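Local coordinates for mannan endo-1,4-beta-mannosidase (Mytilus edulis, PDB 2C0H), which hydrolyses internal 1,4-beta-mannosidic linkages in the backbones of mannans, galactomannans and glucomannans, at residues A[5-9]-A[10-14]; A[224-227]-A[228-232]. The protein carries 3 engineered substitutions. All blocks are in the same frame, centred on the assembly; numbering follows the deposited sequence.

Overall arrangement
Both contacts are local and reach the sheet of the TIM barrel of this family 5 glycosidase, contact 1 as an added hairpin, contact 2 at a strand exit. Contact 1 comes first along the chain: residues 5-14 form the N-terminal beta hairpin, whose second strand pairs antiparallel with barrel strand 17-25. Contact 2, residues 224-232, follows much later, where barrel strand 221-225 runs out into its loop. Their centres lie 21 Å apart and their nearest atoms about 11 Å, so they do not touch. The hairpin packs at the N-terminal ends of barrel strands, away from the annotated sites, while contact 2 lies at the opposite, catalytic end and carries a probable substrate-binding tryptophan.

Contact 1. Residues A[5-9]-A[10-14]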
loop_
_atom_site.group_PDB
_atom_site.type_symbol
_atom_site.label_atom_id
_atom_site.label_comp_id
_atom_site.label_asym_id
_atom_site.label_seq_id
_atom_site.Cartn_x
_atom_site.Cartn_y
_atom_site.Cartn_z
ATOM N N LEU A 5 -11.157 -2.739 -11.900
ATOM C CA LEU A 5 -9.705 -2.873 -11.851
ATOM C C LEU A 5 -9.298 -4.361 -11.776
ATOM O O LEU A 5 -9.856 -5.127 -10.969
ATOM C CB LEU A 5 -9.157 -2.093 -10.654
ATOM C CG LEU A 5 -7.657 -1.821 -10.578
ATOM C CD1 LEU A 5 -7.149 -1.060 -11.786
ATOM C CD2 LEU A 5 -7.366 -1.034 -9.329
ATOM N N SER A 6 -8.355 -4.775 -12.622
ATOM C CA SER A 6 -7.846 -6.166 -12.637
ATOM C C SER A 6 -6.359 -6.253 -13.009
ATOM O O SER A 6 -5.776 -5.271 -13.451
ATOM C CB SER A 6 -8.665 -7.038 -13.597
ATOM O OG SER A 6 -8.553 -6.600 -14.941
ATOM N N VAL A 7 -5.764 -7.435 -12.826
ATOM C CA VAL A 7 -4.361 -7.696 -13.183
ATOM C C VAL A 7 -4.271 -8.717 -14.322
ATOM O O VAL A 7 -4.955 -9.748 -14.280
ATOM C CB VAL A 7 -3.552 -8.279 -11.987
ATOM C CG1 VAL A 7 -2.099 -8.605 -12.383
ATOM C CG2 VAL A 7 -3.587 -7.352 -10.818
ATOM N N SER A 8 -3.406 -8.451 -15.297
ATOM C CA SER A 8 -3.047 -9.431 -16.333
ATOM C C SER A 8 -1.521 -9.520 -16.414
ATOM O O SER A 8 -0.866 -8.617 -16.941
ATOM C CB SER A 8 -3.649 -9.017 -17.683
ATOM O OG SER A 8 -3.046 -9.703 -18.785
ATOM N N GLY A 9 -0.955 -10.602 -15.886
ATOM C CA GLY A 9 0.493 -10.776 -15.860
ATOM C C GLY A 9 1.128 -9.676 -15.026
ATOM O O GLY A 9 0.868 -9.592 -13.830
ATOM N N THR A 10 1.944 -8.838 -15.666
ATOM C CA THR A 10 2.605 -7.719 -14.973
ATOM C C THR A 10 2.003 -6.344 -15.311
ATOM O O THR A 10 2.609 -5.320 -14.999
ATOM C CB THR A 10 4.122 -7.711 -15.240
ATOM O OG1 THR A 10 4.366 -7.569 -16.644
ATOM C CG2 THR A 10 4.766 -9.011 -14.750
ATOM N N ASN A 11 0.805 -6.352 -15.904
ATOM C CA ASN A 11 0.029 -5.145 -16.233
ATOM C C ASN A 11 -1.244 -5.005 -15.375
ATOM O O ASN A 11 -1.857 -6.011 -15.004
ATOM C CB ASN A 11 -0.445 -5.199 -17.692
ATOM C CG ASN A 11 0.627 -4.804 -18.705
ATOM O OD1 ASN A 11 1.721 -4.359 -18.357
ATOM N ND2 ASN A 11 0.293 -4.963 -19.986
ATOM N N LEU A 12 -1.658 -3.764 -15.110
ATOM C CA LEU A 12 -2.972 -3.445 -14.535
ATOM C C LEU A 12 -3.947 -3.016 -15.642
ATOM O O LEU A 12 -3.568 -2.304 -16.577
ATOM C CB LEU A 12 -2.872 -2.315 -13.495
ATOM C CG LEU A 12 -2.176 -2.638 -12.173
ATOM C CD1 LEU A 12 -1.988 -1.381 -11.338
ATOM C CD2 LEU A 12 -2.943 -3.657 -11.369
ATOM N N ASN A 13 -5.196 -3.465 -15.551
ATOM C CA ASN A 13 -6.234 -3.110 -16.510
ATOM C C ASN A 13 -7.470 -2.510 -15.807
ATOM O O ASN A 13 -7.722 -2.815 -14.632
ATOM C CB ASN A 13 -6.670 -4.357 -17.316
ATOM C CG ASN A 13 -5.526 -5.025 -18.065
ATOM O OD1 ASN A 13 -5.357 -6.245 -17.999
ATOM N ND2 ASN A 13 -4.721 -4.239 -18.766
ATOM N N TYR A 14 -8.218 -1.667 -16.519
ATOM C CA TYR A 14 -9.537 -1.170 -16.086
ATOM C C TYR A 14 -10.573 -1.355 -17.209
ATOM O O TYR A 14 -10.365 -0.904 -18.321
ATOM C CB TYR A 14 -9.503 0.299 -15.599
ATOM C CG TYR A 14 -10.732 0.691 -14.785
ATOM C CD1 TYR A 14 -10.714 0.632 -13.394
ATOM C CD2 TYR A 14 -11.911 1.097 -15.405
ATOM C CE1 TYR A 14 -11.827 0.966 -12.639
ATOM C CE2 TYR A 14 -13.048 1.429 -14.646
ATOM C CZ TYR A 14 -12.983 1.360 -13.262
ATOM O OH TYR A 14 -14.084 1.677 -12.485
HETATM O O HOH W 1 -7.207 -8.100 -16.730
HETATM O O HOH W 2 -3.286 -7.164 -20.214
#
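Ser-6 and Asn-13 face each other as a hydrogen-bonded pair in a tight antiparallel hairpin: Ser-6 N reaches Asn-13 O at 2.9 Å, and Asn-13 N returns to Ser-6 O at 2.8 Å and almost straight (176°). Ser-8 and Asn-11 repeat the pattern and close the type II' turn, with Gly-9 and Thr-10 at its corners and Gly-9 taking the positive phi.

On the face that carries Ser-6, Ser-8, Asn-11 and Asn-13, the Asn-13 amide does the linking. Its chi1 of -58° sets CG beside the backbone N, and the turn of the amide about chi2 then points OD1 diagonally toward Ser-8, to within 3.3 Å of Ser-8 CB. No side chain bonds directly to another here. Instead OD1 accepts from two waters; one is 2.7 Å from Ser-6 OG, the other 2.9 Å from Ser-8 OG.

The other face is largely apolar. Val-7 CG2 meets the CD2 branch of Leu-12 at 3.8 Å, while Leu-5 lays CD1 against Asn-13 O. The Tyr-14 ring, with CG anti to N (chi1 -163°), brings CD1 obliquely to 3.7 Å from Leu-5 N; its hydroxyl bonds to the O of Leu-353, the C-terminal residue. Val-7 also rests on Met-220 and Pro-289, which immediately precede barrel strands.

Chemically the hairpin is two-sided: a hydrated polar face, its two serine hydroxyls each linked by a water to the same amide oxygen, backs a largely apolar face turned to the protein.

Contact 2. Residues A[224-227]-A[228-232]; sequences GSWN and MKADT
The loop leaving the C-terminal end of barrel strand 221-225 helps build the catalytic cleft, and it carries Trp-226, probably a substrate-binding residue as in related enzymes. Directly after it, Asn-227 forms an Asx turn: OD1 accepts the Lys-229 N-H at 2.9 Å (167° at the hydrogen), with the donor tilted 28° from the carbonyl plane. CG lies anti to the backbone N (chi1 -175°), which carries the amide forward over the start of the 3-10 segment 228-230. Lys-229 CG packs alongside the same oxygen at 3.2 Å before the rest of its chain extends away. The main chain of Asn-227 adds a second grip, its O accepting from Ala-230 N in a longer bond of 3.2 Å whose donor stands above the carbonyl plane. The other end of the amide, ND2, binds Glu-274.

Asn-227 CB also sits 3.2 Å above the Trp-226 ring plane, over the centre, while Ala-230 CB touches the edge at CZ3, 4.1 Å away. The indole is thus backed on one face and met at its rim by its own loop. Ser-225 CB approaches Asp-231 OD2 at 3.3 Å, but the serine hydroxyl bonds to Glu-165, whose other carboxylate oxygen takes the backbone N-H of Trp-226. One carboxylate thus holds both the serine hydroxyl and the next backbone N-H where the strand gives way to the loop.

Around this turn, the Trp-226 ring meets Trp-191 with planes at about 45°, and the nearest side-chain atoms of Trp-226 and Glu-163, the probable proton donor, are about 4 Å apart. Met-228, its chain bent, packs on Val-262 of strand 260-263 and Met-290 of strand 290-294, and Asp-231 touches Tyr-260 and Met-290 of the same two strands.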
loop_
_atom_site.group_PDB
_atom_site.type_symbol
_atom_site.label_atom_id
_atom_site.label_comp_id
_atom_site.label_asym_id
_atom_site.label_seq_id
_atom_site.Cartn_x
_atom_site.Cartn_y
_atom_site.Cartn_z
ATOM N N GLY A 224 2.981 -2.236 1.159
ATOM C CA GLY A 224 3.986 -1.215 0.853
ATOM C C GLY A 224 5.368 -1.480 1.448
ATOM O O GLY A 224 5.653 -1.062 2.570
ATOM N N SER A 225 6.234 -2.154 0.695
ATOM C CA SER A 225 7.568 -2.549 1.145
ATOM C C SER A 225 8.522 -1.361 1.183
ATOM O O SER A 225 8.511 -0.531 0.287
ATOM C CB SER A 225 8.141 -3.649 0.240
ATOM O OG SER A 225 9.441 -4.002 0.644
ATOM N N TRP A 226 9.344 -1.303 2.220
ATOM C CA TRP A 226 10.237 -0.156 2.437
ATOM C C TRP A 226 11.390 -0.035 1.451
ATOM O O TRP A 226 11.873 1.073 1.202
ATOM C CB TRP A 226 10.741 -0.150 3.892
ATOM C CG TRP A 226 12.231 -0.142 4.089
ATOM C CD1 TRP A 226 13.022 0.938 4.404
ATOM C CD2 TRP A 226 13.115 -1.266 4.017
ATOM N NE1 TRP A 226 14.322 0.549 4.514
ATOM C CE2 TRP A 226 14.417 -0.796 4.286
ATOM C CE3 TRP A 226 12.935 -2.627 3.746
ATOM C CZ2 TRP A 226 15.526 -1.635 4.289
ATOM C CZ3 TRP A 226 14.040 -3.459 3.746
ATOM C CH2 TRP A 226 15.325 -2.961 4.009
ATOM N N ASN A 227 11.832 -1.152 0.887
ATOM C CA ASN A 227 13.029 -1.184 0.036
ATOM C C ASN A 227 13.022 -2.449 -0.814
ATOM O O ASN A 227 12.570 -3.500 -0.367
ATOM C CB ASN A 227 14.302 -1.110 0.893
ATOM C CG ASN A 227 15.585 -1.009 0.072
ATOM O OD1 ASN A 227 16.161 -2.014 -0.324
ATOM N ND2 ASN A 227 16.076 0.208 -0.112
ATOM N N MET A 228 13.533 -2.344 -2.034
ATOM C CA MET A 228 13.599 -3.488 -2.936
ATOM C C MET A 228 14.364 -4.703 -2.391
ATOM O O MET A 228 14.121 -5.824 -2.849
ATOM C CB MET A 228 14.216 -3.042 -4.265
ATOM C CG MET A 228 14.157 -4.037 -5.388
ATOM S SD MET A 228 12.502 -4.543 -5.889
ATOM C CE MET A 228 11.835 -2.987 -6.389
ATOM N N LYS A 229 15.280 -4.514 -1.442
ATOM C CA LYS A 229 15.997 -5.640 -0.818
ATOM C C LYS A 229 15.099 -6.699 -0.183
ATOM O O LYS A 229 15.552 -7.821 0.020
ATOM C CB LYS A 229 17.005 -5.143 0.226
ATOM C CG LYS A 229 18.210 -4.488 -0.400
ATOM C CD LYS A 229 19.187 -3.986 0.629
ATOM C CE LYS A 229 20.448 -3.463 -0.046
ATOM N NZ LYS A 229 21.415 -2.901 0.947
ATOM N N ALA A 230 13.853 -6.346 0.108
ATOM C CA ALA A 230 12.881 -7.281 0.674
ATOM C C ALA A 230 11.809 -7.722 -0.344
ATOM O O ALA A 230 10.853 -8.417 0.019
ATOM C CB ALA A 230 12.240 -6.658 1.899
ATOM N N ASP A 231 11.956 -7.316 -1.609
ATOM C CA ASP A 231 10.876 -7.460 -2.609
ATOM C C ASP A 231 11.342 -8.045 -3.956
ATOM O O ASP A 231 10.622 -7.941 -4.950
ATOM C CB ASP A 231 10.163 -6.098 -2.834
ATOM C CG ASP A 231 8.664 -6.242 -3.131
ATOM O OD1 ASP A 231 8.291 -6.850 -4.160
ATOM O OD2 ASP A 231 7.835 -5.721 -2.349
ATOM N N THR A 232 12.514 -8.682 -3.984
ATOM C CA THR A 232 13.008 -9.370 -5.194
ATOM C C THR A 232 13.918 -10.542 -4.841
ATOM O O THR A 232 14.669 -10.484 -3.859
ATOM C CB THR A 232 13.759 -8.407 -6.171
ATOM O OG1 THR A 232 14.145 -9.121 -7.353
ATOM C CG2 THR A 232 15.004 -7.804 -5.546
#